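Local coordinates for pyrethroid hydrolase (Sphingobium faniae, PDB 5Y5R), which hydrolyses pyrethroid pesticides such as permethrin and cypermethrin, splitting the carboxylic ester into its alcohol and its cyclopropanecarboxylic acid, at residues L131-D136 against Q142-R147; T114-G119 against H127-I132; L8-L13 against T39-G44. All blocks are in the same frame, centred on the assembly; numbering follows the deposited sequence.

Interaction 1. Residues L131-D136 against Q142-R147. With 8NL ((2-methyl-3-phenyl-phenyl)methyl (1~{S})-3-[(~{E})-2-chloranyl-3,3,3-tris(fluoranyl)prop-1-enyl]-2,2-dimethyl-cyclopropane-1-carboxylate), chain G.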
loop_
_atom_site.group_PDB
_atom_site.type_symbol
_atom_site.label_atom_id
_atom_site.label_comp_id
_atom_site.label_asym_id
_atom_site.label_seq_id
_atom_site.Cartn_x
_atom_site.Cartn_y
_atom_site.Cartn_z
ATOM N N LEU A 131 16.732 -8.623 -2.512
ATOM C CA LEU A 131 16.118 -9.763 -1.838
ATOM C C LEU A 131 14.903 -10.321 -2.545
ATOM O O LEU A 131 14.452 -11.413 -2.190
ATOM C CB LEU A 131 15.705 -9.368 -0.411
ATOM C CG LEU A 131 16.864 -9.109 0.549
ATOM C CD1 LEU A 131 16.408 -8.330 1.752
ATOM C CD2 LEU A 131 17.531 -10.414 0.976
ATOM N N ILE A 132 14.333 -9.566 -3.472
ATOM C CA ILE A 132 13.178 -9.953 -4.261
ATOM C C ILE A 132 13.651 -10.058 -5.697
ATOM O O ILE A 132 14.142 -9.073 -6.265
ATOM C CB ILE A 132 12.044 -8.930 -4.135
ATOM C CG1 ILE A 132 11.667 -8.707 -2.660
ATOM C CG2 ILE A 132 10.878 -9.334 -4.999
ATOM C CD1 ILE A 132 11.002 -9.883 -1.974
ATOM N N GLN A 133 13.499 -11.234 -6.289
ATOM C CA GLN A 133 14.095 -11.530 -7.579
ATOM C C GLN A 133 13.054 -11.865 -8.641
ATOM O O GLN A 133 11.911 -12.204 -8.319
ATOM C CB GLN A 133 15.113 -12.667 -7.442
ATOM C CG GLN A 133 16.147 -12.379 -6.370
ATOM C CD GLN A 133 17.011 -13.588 -6.070
ATOM O OE1 GLN A 133 16.539 -14.732 -6.093
ATOM N NE2 GLN A 133 18.287 -13.343 -5.771
ATOM N N PRO A 134 13.382 -11.660 -9.915
ATOM C CA PRO A 134 12.423 -11.965 -10.986
ATOM C C PRO A 134 12.265 -13.468 -11.218
ATOM O O PRO A 134 13.195 -14.244 -10.989
ATOM C CB PRO A 134 13.048 -11.300 -12.218
ATOM C CG PRO A 134 14.093 -10.300 -11.644
ATOM C CD PRO A 134 14.592 -10.983 -10.421
ATOM N N VAL A 135 11.058 -13.866 -11.667
ATOM C CA VAL A 135 10.734 -15.218 -12.143
ATOM C C VAL A 135 9.831 -15.078 -13.372
ATOM O O VAL A 135 9.286 -14.004 -13.638
ATOM C CB VAL A 135 10.065 -16.131 -11.075
ATOM C CG1 VAL A 135 10.971 -16.311 -9.850
ATOM C CG2 VAL A 135 8.699 -15.614 -10.690
ATOM N N ASP A 136 9.730 -16.145 -14.183
ATOM C CA ASP A 136 8.853 -16.119 -15.375
ATOM C C ASP A 136 9.063 -14.860 -16.215
ATOM O O ASP A 136 8.116 -14.128 -16.527
ATOM C CB ASP A 136 7.364 -16.237 -15.034
ATOM C CG ASP A 136 6.982 -17.568 -14.472
ATOM O OD1 ASP A 136 7.723 -18.553 -14.699
ATOM O OD2 ASP A 136 5.886 -17.641 -13.871
ATOM N N GLN A 142 9.764 -12.930 -6.613
ATOM C CA GLN A 142 9.754 -13.902 -5.534
ATOM C C GLN A 142 10.904 -13.611 -4.595
ATOM O O GLN A 142 12.011 -13.330 -5.057
ATOM C CB GLN A 142 9.903 -15.311 -6.100
ATOM C CG GLN A 142 10.201 -16.350 -5.034
ATOM C CD GLN A 142 10.060 -17.780 -5.522
ATOM O OE1 GLN A 142 9.549 -18.039 -6.614
ATOM N NE2 GLN A 142 10.532 -18.709 -4.717
ATOM N N ALA A 143 10.668 -13.754 -3.291
ATOM C CA ALA A 143 11.721 -13.486 -2.312
ATOM C C ALA A 143 12.867 -14.490 -2.418
ATOM O O ALA A 143 12.711 -15.630 -2.880
ATOM C CB ALA A 143 11.160 -13.487 -0.889
ATOM N N ASP A 144 14.046 -14.040 -2.038
ATOM C CA ASP A 144 15.216 -14.905 -2.020
ATOM C C ASP A 144 15.236 -15.759 -0.748
ATOM O O ASP A 144 15.778 -15.354 0.281
ATOM C CB ASP A 144 16.462 -14.047 -2.148
ATOM C CG ASP A 144 17.717 -14.839 -2.105
ATOM O OD1 ASP A 144 17.649 -16.093 -2.097
ATOM O OD2 ASP A 144 18.791 -14.187 -2.096
ATOM N N PHE A 145 14.741 -17.004 -0.828
ATOM C CA PHE A 145 14.675 -17.778 0.411
ATOM C C PHE A 145 16.011 -18.347 0.844
ATOM O O PHE A 145 16.093 -18.910 1.938
ATOM C CB PHE A 145 13.621 -18.879 0.295
ATOM C CG PHE A 145 12.245 -18.324 0.205
ATOM C CD1 PHE A 145 11.717 -17.593 1.263
ATOM C CD2 PHE A 145 11.532 -18.398 -0.965
ATOM C CE1 PHE A 145 10.433 -17.029 1.173
ATOM C CE2 PHE A 145 10.265 -17.824 -1.070
ATOM C CZ PHE A 145 9.718 -17.136 0.003
ATOM N N SER A 146 17.091 -18.085 0.108
ATOM C CA SER A 146 18.385 -18.453 0.650
ATOM C C SER A 146 18.814 -17.552 1.806
ATOM O O SER A 146 19.723 -17.930 2.543
ATOM C CB SER A 146 19.436 -18.420 -0.470
ATOM O OG SER A 146 19.728 -17.081 -0.895
ATOM N N ARG A 147 18.141 -16.420 2.042
ATOM C CA ARG A 147 18.557 -15.466 3.071
ATOM C C ARG A 147 17.384 -15.119 4.012
ATOM O O ARG A 147 16.934 -13.976 4.107
ATOM C CB ARG A 147 19.169 -14.228 2.412
ATOM C CG ARG A 147 20.545 -14.528 1.781
ATOM C CD ARG A 147 21.079 -13.270 1.106
ATOM N NE ARG A 147 20.409 -13.111 -0.178
ATOM C CZ ARG A 147 20.294 -11.953 -0.816
ATOM N NH1 ARG A 147 20.792 -10.864 -0.251
ATOM N NH2 ARG A 147 19.649 -11.881 -1.984
HETATM C C 8NL G . 7.517 -8.098 0.322
HETATM C C8 8NL G . 7.444 -11.418 2.654
HETATM C C9 8NL G . 7.974 -12.686 2.435
HETATM C C10 8NL G . 9.285 -12.832 2.004
HETATM C C11 8NL G . 10.021 -11.665 1.811
HETATM C C12 8NL G . 9.473 -10.403 2.039
HETATM C C13 8NL G . 6.079 -5.569 1.215
HETATM O O 8NL G . 7.101 -4.896 0.442
HETATM CL CL 8NL G . 11.445 -2.897 -4.870
HETATM C C21 8NL G . 10.020 -3.342 -3.927
HETATM C C22 8NL G . 9.644 -4.804 -3.878
HETATM F F2 8NL G . 9.965 -5.270 -2.683
HETATM F F1 8NL G . 8.366 -5.021 -4.120
HETATM F F 8NL G . 10.346 -5.420 -4.805
HETATM C C20 8NL G . 9.354 -2.405 -3.251
HETATM C C16 8NL G . 8.109 -2.739 -2.457
HETATM C C17 8NL G . 7.837 -1.528 -1.570
HETATM C C18 8NL G . 6.715 -1.081 -2.495
HETATM C C19 8NL G . 9.020 -0.551 -1.482
HETATM C C15 8NL G . 8.071 -2.933 -0.944
HETATM C C14 8NL G . 6.879 -3.816 -0.563
HETATM O O1 8NL G . 5.792 -3.668 -1.127
HETATM C C2 8NL G . 6.496 -6.724 2.139
HETATM C C3 8NL G . 6.149 -6.583 3.477
HETATM C C4 8NL G . 6.460 -7.552 4.429
HETATM C C5 8NL G . 7.102 -8.726 4.045
HETATM C C6 8NL G . 7.477 -8.924 2.721
HETATM C C1 8NL G . 7.159 -7.921 1.761
HETATM C C7 8NL G . 8.163 -10.253 2.449
HETATM O O HOH W 1 14.138 -15.525 -5.517
#

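Interaction 2. Residues T114-G119 against H127-I132. With 8NL ((2-methyl-3-phenyl-phenyl)methyl (1~{S})-3-[(~{E})-2-chloranyl-3,3,3-tris(fluoranyl)prop-1-enyl]-2,2-dimethyl-cyclopropane-1-carboxylate), chain G.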
loop_
_atom_site.group_PDB
_atom_site.type_symbol
_atom_site.label_atom_id
_atom_site.label_comp_id
_atom_site.label_asym_id
_atom_site.label_seq_id
_atom_site.Cartn_x
_atom_site.Cartn_y
_atom_site.Cartn_z
ATOM N N THR A 114 9.983 4.147 -11.296
ATOM C CA THR A 114 10.822 5.340 -11.137
ATOM C C THR A 114 11.516 5.389 -9.787
ATOM O O THR A 114 12.696 5.737 -9.697
ATOM C CB THR A 114 9.995 6.635 -11.294
ATOM O OG1 THR A 114 9.492 6.757 -12.630
ATOM C CG2 THR A 114 10.809 7.887 -10.907
ATOM N N PHE A 115 10.813 5.025 -8.720
ATOM C CA PHE A 115 11.385 5.175 -7.389
ATOM C C PHE A 115 12.006 3.909 -6.825
ATOM O O PHE A 115 12.703 3.981 -5.809
ATOM C CB PHE A 115 10.299 5.723 -6.460
ATOM C CG PHE A 115 9.874 7.104 -6.841
ATOM C CD1 PHE A 115 10.664 8.185 -6.526
ATOM C CD2 PHE A 115 8.720 7.301 -7.574
ATOM C CE1 PHE A 115 10.294 9.440 -6.870
ATOM C CE2 PHE A 115 8.354 8.552 -7.948
ATOM C CZ PHE A 115 9.155 9.633 -7.604
ATOM N N VAL A 116 11.755 2.765 -7.452
ATOM C CA VAL A 116 12.354 1.496 -7.043
ATOM C C VAL A 116 13.721 1.311 -7.666
ATOM O O VAL A 116 14.650 0.806 -7.027
ATOM C CB VAL A 116 11.401 0.352 -7.423
ATOM C CG1 VAL A 116 12.119 -0.982 -7.403
ATOM C CG2 VAL A 116 10.187 0.363 -6.468
ATOM N N LEU A 117 13.851 1.692 -8.880
ATOM C CA LEU A 117 15.104 1.514 -9.570
ATOM C C LEU A 117 16.028 2.693 -9.247
ATOM O O LEU A 117 15.552 3.783 -8.905
ATOM C CB LEU A 117 14.830 1.403 -11.060
ATOM C CG LEU A 117 14.204 0.026 -11.372
ATOM C CD1 LEU A 117 13.034 0.224 -12.285
ATOM C CD2 LEU A 117 15.191 -0.939 -12.028
ATOM N N PRO A 118 17.343 2.500 -9.338
ATOM C CA PRO A 118 18.275 3.579 -9.001
ATOM C C PRO A 118 18.046 4.794 -9.882
ATOM O O PRO A 118 17.550 4.700 -11.011
ATOM C CB PRO A 118 19.654 2.964 -9.270
ATOM C CG PRO A 118 19.433 1.507 -9.303
ATOM C CD PRO A 118 18.052 1.304 -9.821
ATOM N N GLY A 119 18.364 5.954 -9.328
ATOM C CA GLY A 119 18.157 7.191 -10.048
ATOM C C GLY A 119 18.396 8.371 -9.138
ATOM O O GLY A 119 18.688 8.229 -7.947
ATOM N N HIS A 127 17.636 -2.438 -1.232
ATOM C CA HIS A 127 17.444 -3.577 -0.336
ATOM C C HIS A 127 16.379 -4.524 -0.888
ATOM O O HIS A 127 16.551 -5.751 -0.853
ATOM C CB HIS A 127 17.026 -3.132 1.071
ATOM C CG HIS A 127 18.126 -2.582 1.927
ATOM N ND1 HIS A 127 19.129 -1.766 1.444
ATOM C CD2 HIS A 127 18.343 -2.696 3.260
ATOM C CE1 HIS A 127 19.924 -1.414 2.443
ATOM N NE2 HIS A 127 19.464 -1.961 3.557
ATOM N N ALA A 128 15.269 -3.981 -1.388
ATOM C CA ALA A 128 14.226 -4.847 -1.938
ATOM C C ALA A 128 14.680 -5.524 -3.223
ATOM O O ALA A 128 14.436 -6.717 -3.415
ATOM C CB ALA A 128 12.940 -4.064 -2.173
ATOM N N LEU A 129 15.302 -4.778 -4.145
ATOM C CA LEU A 129 15.732 -5.409 -5.392
ATOM C C LEU A 129 16.768 -6.495 -5.138
ATOM O O LEU A 129 16.891 -7.436 -5.937
ATOM C CB LEU A 129 16.289 -4.383 -6.386
ATOM C CG LEU A 129 15.372 -3.256 -6.839
ATOM C CD1 LEU A 129 16.108 -2.308 -7.775
ATOM C CD2 LEU A 129 14.140 -3.809 -7.516
ATOM N N ASP A 130 17.515 -6.385 -4.036
ATOM C CA ASP A 130 18.498 -7.406 -3.681
ATOM C C ASP A 130 17.825 -8.715 -3.273
ATOM O O ASP A 130 18.262 -9.800 -3.672
ATOM C CB ASP A 130 19.339 -6.892 -2.505
ATOM C CG ASP A 130 20.370 -7.901 -2.015
ATOM O OD1 ASP A 130 21.270 -8.230 -2.795
ATOM O OD2 ASP A 130 20.301 -8.388 -0.875
ATOM N N LEU A 131 16.732 -8.623 -2.512
ATOM C CA LEU A 131 16.118 -9.763 -1.838
ATOM C C LEU A 131 14.903 -10.321 -2.545
ATOM O O LEU A 131 14.452 -11.413 -2.190
ATOM C CB LEU A 131 15.705 -9.368 -0.411
ATOM C CG LEU A 131 16.864 -9.109 0.549
ATOM C CD1 LEU A 131 16.408 -8.330 1.752
ATOM C CD2 LEU A 131 17.531 -10.414 0.976
ATOM N N ILE A 132 14.333 -9.566 -3.472
ATOM C CA ILE A 132 13.178 -9.953 -4.261
ATOM C C ILE A 132 13.651 -10.058 -5.697
ATOM O O ILE A 132 14.142 -9.073 -6.265
ATOM C CB ILE A 132 12.044 -8.930 -4.135
ATOM C CG1 ILE A 132 11.667 -8.707 -2.660
ATOM C CG2 ILE A 132 10.878 -9.334 -4.999
ATOM C CD1 ILE A 132 11.002 -9.883 -1.974
HETATM C C 8NL G . 7.517 -8.098 0.322
HETATM C C8 8NL G . 7.444 -11.418 2.654
HETATM C C9 8NL G . 7.974 -12.686 2.435
HETATM C C10 8NL G . 9.285 -12.832 2.004
HETATM C C11 8NL G . 10.021 -11.665 1.811
HETATM C C12 8NL G . 9.473 -10.403 2.039
HETATM C C13 8NL G . 6.079 -5.569 1.215
HETATM O O 8NL G . 7.101 -4.896 0.442
HETATM CL CL 8NL G . 11.445 -2.897 -4.870
HETATM C C21 8NL G . 10.020 -3.342 -3.927
HETATM C C22 8NL G . 9.644 -4.804 -3.878
HETATM F F2 8NL G . 9.965 -5.270 -2.683
HETATM F F1 8NL G . 8.366 -5.021 -4.120
HETATM F F 8NL G . 10.346 -5.420 -4.805
HETATM C C20 8NL G . 9.354 -2.405 -3.251
HETATM C C16 8NL G . 8.109 -2.739 -2.457
HETATM C C17 8NL G . 7.837 -1.528 -1.570
HETATM C C18 8NL G . 6.715 -1.081 -2.495
HETATM C C19 8NL G . 9.020 -0.551 -1.482
HETATM C C15 8NL G . 8.071 -2.933 -0.944
HETATM C C14 8NL G . 6.879 -3.816 -0.563
HETATM O O1 8NL G . 5.792 -3.668 -1.127
HETATM C C2 8NL G . 6.496 -6.724 2.139
HETATM C C3 8NL G . 6.149 -6.583 3.477
HETATM C C4 8NL G . 6.460 -7.552 4.429
HETATM C C5 8NL G . 7.102 -8.726 4.045
HETATM C C6 8NL G . 7.477 -8.924 2.721
HETATM C C1 8NL G . 7.159 -7.921 1.761
HETATM C C7 8NL G . 8.163 -10.253 2.449
#

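Interaction 3. Residues L8-L13 against T39-G44. With 8NL ((2-methyl-3-phenyl-phenyl)methyl (1~{S})-3-[(~{E})-2-chloranyl-3,3,3-tris(fluoranyl)prop-1-enyl]-2,2-dimethyl-cyclopropane-1-carboxylate), chain G.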
loop_
_atom_site.group_PDB
_atom_site.type_symbol
_atom_site.label_atom_id
_atom_site.label_comp_id
_atom_site.label_asym_id
_atom_site.label_seq_id
_atom_site.Cartn_x
_atom_site.Cartn_y
_atom_site.Cartn_z
ATOM N N LEU A 8 -8.215 -1.173 3.638
ATOM C CA LEU A 8 -6.764 -1.295 3.807
ATOM C C LEU A 8 -6.241 -2.270 2.766
ATOM O O LEU A 8 -6.646 -3.450 2.760
ATOM C CB LEU A 8 -6.373 -1.812 5.194
ATOM C CG LEU A 8 -7.154 -1.254 6.393
ATOM C CD1 LEU A 8 -6.745 -1.904 7.680
ATOM C CD2 LEU A 8 -7.009 0.279 6.406
ATOM N N ILE A 9 -5.324 -1.804 1.921
ATOM C CA ILE A 9 -4.817 -2.590 0.802
ATOM C C ILE A 9 -3.343 -2.923 1.021
ATOM O O ILE A 9 -2.512 -2.023 1.175
ATOM C CB ILE A 9 -5.052 -1.860 -0.525
ATOM C CG1 ILE A 9 -6.559 -1.729 -0.760
ATOM C CG2 ILE A 9 -4.341 -2.609 -1.650
ATOM C CD1 ILE A 9 -6.977 -0.740 -1.812
ATOM N N HIS A 10 -3.022 -4.217 0.998
ATOM C CA HIS A 10 -1.684 -4.741 1.224
ATOM C C HIS A 10 -0.765 -4.412 0.047
ATOM O O HIS A 10 -1.220 -4.028 -1.039
ATOM C CB HIS A 10 -1.729 -6.266 1.395
ATOM C CG HIS A 10 -2.194 -6.992 0.163
ATOM N ND1 HIS A 10 -1.410 -7.110 -0.972
ATOM C CD2 HIS A 10 -3.359 -7.636 -0.117
ATOM C CE1 HIS A 10 -2.072 -7.800 -1.890
ATOM N NE2 HIS A 10 -3.260 -8.122 -1.402
ATOM N N GLY A 11 0.535 -4.573 0.278
ATOM C CA GLY A 11 1.576 -4.415 -0.743
ATOM C C GLY A 11 2.106 -5.720 -1.339
ATOM O O GLY A 11 1.509 -6.793 -1.206
ATOM N N ALA A 12 3.291 -5.642 -1.968
ATOM C CA ALA A 12 3.783 -6.811 -2.708
ATOM C C ALA A 12 3.989 -8.041 -1.822
ATOM O O ALA A 12 4.496 -7.953 -0.702
ATOM C CB ALA A 12 5.116 -6.484 -3.397
ATOM N N LEU A 13 3.642 -9.217 -2.360
ATOM C CA LEU A 13 3.823 -10.502 -1.685
ATOM C C LEU A 13 2.993 -10.667 -0.406
ATOM O O LEU A 13 3.187 -11.663 0.318
ATOM C CB LEU A 13 5.302 -10.709 -1.325
ATOM C CG LEU A 13 6.198 -11.026 -2.510
ATOM C CD1 LEU A 13 7.649 -11.042 -2.082
ATOM C CD2 LEU A 13 5.808 -12.362 -3.037
ATOM N N THR A 39 -6.243 -9.327 -6.542
ATOM C CA THR A 39 -6.267 -10.465 -7.449
ATOM C C THR A 39 -4.896 -11.121 -7.502
ATOM O O THR A 39 -3.866 -10.439 -7.521
ATOM C CB THR A 39 -6.722 -10.012 -8.834
ATOM O OG1 THR A 39 -8.040 -9.465 -8.722
ATOM C CG2 THR A 39 -6.718 -11.156 -9.831
ATOM N N GLY A 40 -4.881 -12.457 -7.442
ATOM C CA GLY A 40 -3.650 -13.220 -7.403
ATOM C C GLY A 40 -3.091 -13.416 -6.016
ATOM O O GLY A 40 -2.048 -14.058 -5.866
ATOM N N HIS A 41 -3.718 -12.847 -4.993
ATOM C CA HIS A 41 -3.178 -12.920 -3.644
ATOM C C HIS A 41 -3.932 -13.904 -2.757
ATOM O O HIS A 41 -3.732 -13.904 -1.534
ATOM C CB HIS A 41 -3.147 -11.509 -3.030
ATOM C CG HIS A 41 -2.102 -10.624 -3.637
ATOM N ND1 HIS A 41 -0.889 -10.381 -3.030
ATOM C CD2 HIS A 41 -2.042 -10.024 -4.846
ATOM C CE1 HIS A 41 -0.148 -9.625 -3.819
ATOM N NE2 HIS A 41 -0.825 -9.389 -4.924
ATOM N N THR A 42 -4.773 -14.759 -3.328
ATOM C CA THR A 42 -5.467 -15.777 -2.540
ATOM C C THR A 42 -5.066 -17.172 -2.996
ATOM O O THR A 42 -5.333 -17.534 -4.156
ATOM C CB THR A 42 -6.971 -15.556 -2.654
ATOM O OG1 THR A 42 -7.242 -14.174 -2.381
ATOM C CG2 THR A 42 -7.731 -16.451 -1.683
ATOM N N PRO A 43 -4.392 -17.956 -2.159
ATOM C CA PRO A 43 -3.927 -19.286 -2.582
ATOM C C PRO A 43 -5.034 -20.091 -3.244
ATOM O O PRO A 43 -6.138 -20.201 -2.724
ATOM C CB PRO A 43 -3.476 -19.921 -1.269
ATOM C CG PRO A 43 -3.008 -18.741 -0.440
ATOM C CD PRO A 43 -3.903 -17.595 -0.822
ATOM N N GLY A 44 -4.770 -20.571 -4.441
ATOM C CA GLY A 44 -5.756 -21.285 -5.193
ATOM C C GLY A 44 -6.445 -20.456 -6.259
ATOM O O GLY A 44 -7.180 -20.992 -7.032
HETATM C C 8NL G . 7.517 -8.098 0.322
HETATM C C8 8NL G . 7.444 -11.418 2.654
HETATM C C9 8NL G . 7.974 -12.686 2.435
HETATM C C10 8NL G . 9.285 -12.832 2.004
HETATM C C11 8NL G . 10.021 -11.665 1.811
HETATM C C12 8NL G . 9.473 -10.403 2.039
HETATM C C13 8NL G . 6.079 -5.569 1.215
HETATM O O 8NL G . 7.101 -4.896 0.442
HETATM CL CL 8NL G . 11.445 -2.897 -4.870
HETATM C C21 8NL G . 10.020 -3.342 -3.927
HETATM C C22 8NL G . 9.644 -4.804 -3.878
HETATM F F2 8NL G . 9.965 -5.270 -2.683
HETATM F F1 8NL G . 8.366 -5.021 -4.120
HETATM F F 8NL G . 10.346 -5.420 -4.805
HETATM C C20 8NL G . 9.354 -2.405 -3.251
HETATM C C16 8NL G . 8.109 -2.739 -2.457
HETATM C C17 8NL G . 7.837 -1.528 -1.570
HETATM C C18 8NL G . 6.715 -1.081 -2.495
HETATM C C19 8NL G . 9.020 -0.551 -1.482
HETATM C C15 8NL G . 8.071 -2.933 -0.944
HETATM C C14 8NL G . 6.879 -3.816 -0.563
HETATM O O1 8NL G . 5.792 -3.668 -1.127
HETATM C C2 8NL G . 6.496 -6.724 2.139
HETATM C C3 8NL G . 6.149 -6.583 3.477
HETATM C C4 8NL G . 6.460 -7.552 4.429
HETATM C C5 8NL G . 7.102 -8.726 4.045
HETATM C C6 8NL G . 7.477 -8.924 2.721
HETATM C C1 8NL G . 7.159 -7.921 1.761
HETATM C C7 8NL G . 8.163 -10.253 2.449
#

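Interaction 1. Residues L131-D136 against Q142-R147
Strands 132-135 and 140-143 form a beta hairpin in the three-stranded antiparallel sheet, and Ile132 faces Ala143 there as a non-hydrogen-bonded pair. Gln133 and Gln142 are the neighbouring hydrogen-bonded pair. Gln133 N donates to Gln142 O at 2.9 Å, and Gln142 N donates back to Gln133 O at 2.8 Å. Beyond the strand end, Asp144 N continues the pairing with a bond of 2.7 Å to Leu131 O. On the face with Ile132 and Ala143, Ile132 CD1 rests 3.8 Å from Ala143 CB. Ala143 CB in turn touches C11 in the terminal ring of the bound ester 8NL at 3.5 Å.

On the other face Gln133 and Gln142 carry polar side chains, with Val135 CG1 packed against Gln142. A water bridges Gln133 OE1 and Gln142 O. With CG turned anti to the backbone nitrogen (chi1 179°), Asp144 stacks its carboxylate on the Gln133 amide, their planes 13° apart. Asp144 OD1 accepts from Ser146 N, closing an Asx turn, and from Ser146 OG on the same side of the carboxylate plane. Its OD2 makes a salt bridge with Arg147, taking a bond of 2.7 Å from Arg147 NE. Leu131 CD2 sits over one face of that guanidinium, 3.5 Å above its plane. Replacing Asp144 with an alanine would probably leave one side of the Arg147 guanidinium without its anion and free the turn at Ser146. Arg147 NH1 makes a second salt bridge, with Asp130 OD2. The arginine thus lies between two carboxylates, which probably balances its charge and holds its guanidinium against Leu131.

Interaction 2. Residues T114-G119 against H127-I132
Leu129 reaches across to Val116 within the region between sheet strands 95-101 and 194-199, the usual place of the cap in alpha/beta hydrolases. It joins helix 126-131 to the end of helix 113-116. The bond from CA to CB of Leu129 is directed toward residues 114-119. Its CG is anti to the carbonyl carbon (chi1 -59°) and comes within 4.0 Å of Val116 CG1. There the side chain forks. CD1 goes to the backbone, 3.5 Å from Val116 O, and also lies near the CA of Leu117. CD2 meets the side chain of Val116, with Leu129 CD2 and Val116 CG1 only 3.5 Å apart. That is tighter than usual for two methyl groups. The same CD2 lies 3.9 Å from the chlorine of the bound ester 8NL.

Val116 completes this apolar corner. Its CG1 is anti to the backbone nitrogen, beside the carbonyl carbon (chi1 163°), and in this position it meets both Leu129 and the chlorine. The contact of these two side chains is van der Waals, and it forms part of the pocket wall around the halogenated end of the ligand. Val116 O also has a weak hydrogen bond from Thr125 OG1, in the loop just before helix 126-131. One residue before Leu129, Ala128 CB touches two halogens at once, 3.3 Å from 8NL F2 and 3.3 Å from 8NL CL.

Interaction 3. Residues L8-L13 against T39-G44
His10 ND1 donates to Gly11 O at 2.9 Å, and this bond helps set the ring that His10 lays against His41. The donor is tilted 25° from the carbonyl plane. On its other nitrogen, His10 NE2 is hydrogen-bonded to the backbone N of Leu38. Two partners thus fix the rotation of the ring, whose CG lies between the backbone nitrogen and the carbonyl carbon (chi1 64°).

Its CE1 comes over one face of the His41 ring, 3.0 Å above the plane and displaced toward the rim. The closest pair is His10 CE1 and His41 ND1, at 3.1 Å. The planes meet obliquely, at 45°. His41 is held by its own polar partners: ND1 bonds to Asn14 O and NE2 to Tyr57 OH. At the edge of its ring lies the backbone N of Leu13, which is hydrogen-bonded to Gln174 OE1.

The loop beyond His10 carries the ligand contacts. Ala12 N donates to the ester carbonyl oxygen O1 of 8NL at 3.3 Å, and Leu13 CB packs 3.8 Å from the ligand methyl carbon C. Ser78 OG and His230 NE2 are also hydrogen-bonded to the ligand. A His-Gly pair after the first strand of the parallel sheet, followed by a backbone NH directed at the substrate carbonyl, is consistent with the oxyanion hole of alpha/beta hydrolases.

How the interactions relate
Along the chain, residues 8-13 and 39-44 of interaction 3 come first, then interaction 2, then interaction 1. Interaction 3 belongs to the loops beside the central parallel sheet. The other two lie in the region between strands 95-101 and 194-199. Interactions 1 and 2 have centres about 13 Å apart and share Leu131 and Ile132, where helix 126-131 runs into strand 132-135. The centre of interaction 3 is about 17 Å from that of interaction 1 and about 20 Å from that of interaction 2. Ile132 CD1 packs on Leu13 CD1 at 3.6 Å, linking all three. Each touches 8NL, so together they line different parts of one substrate pocket.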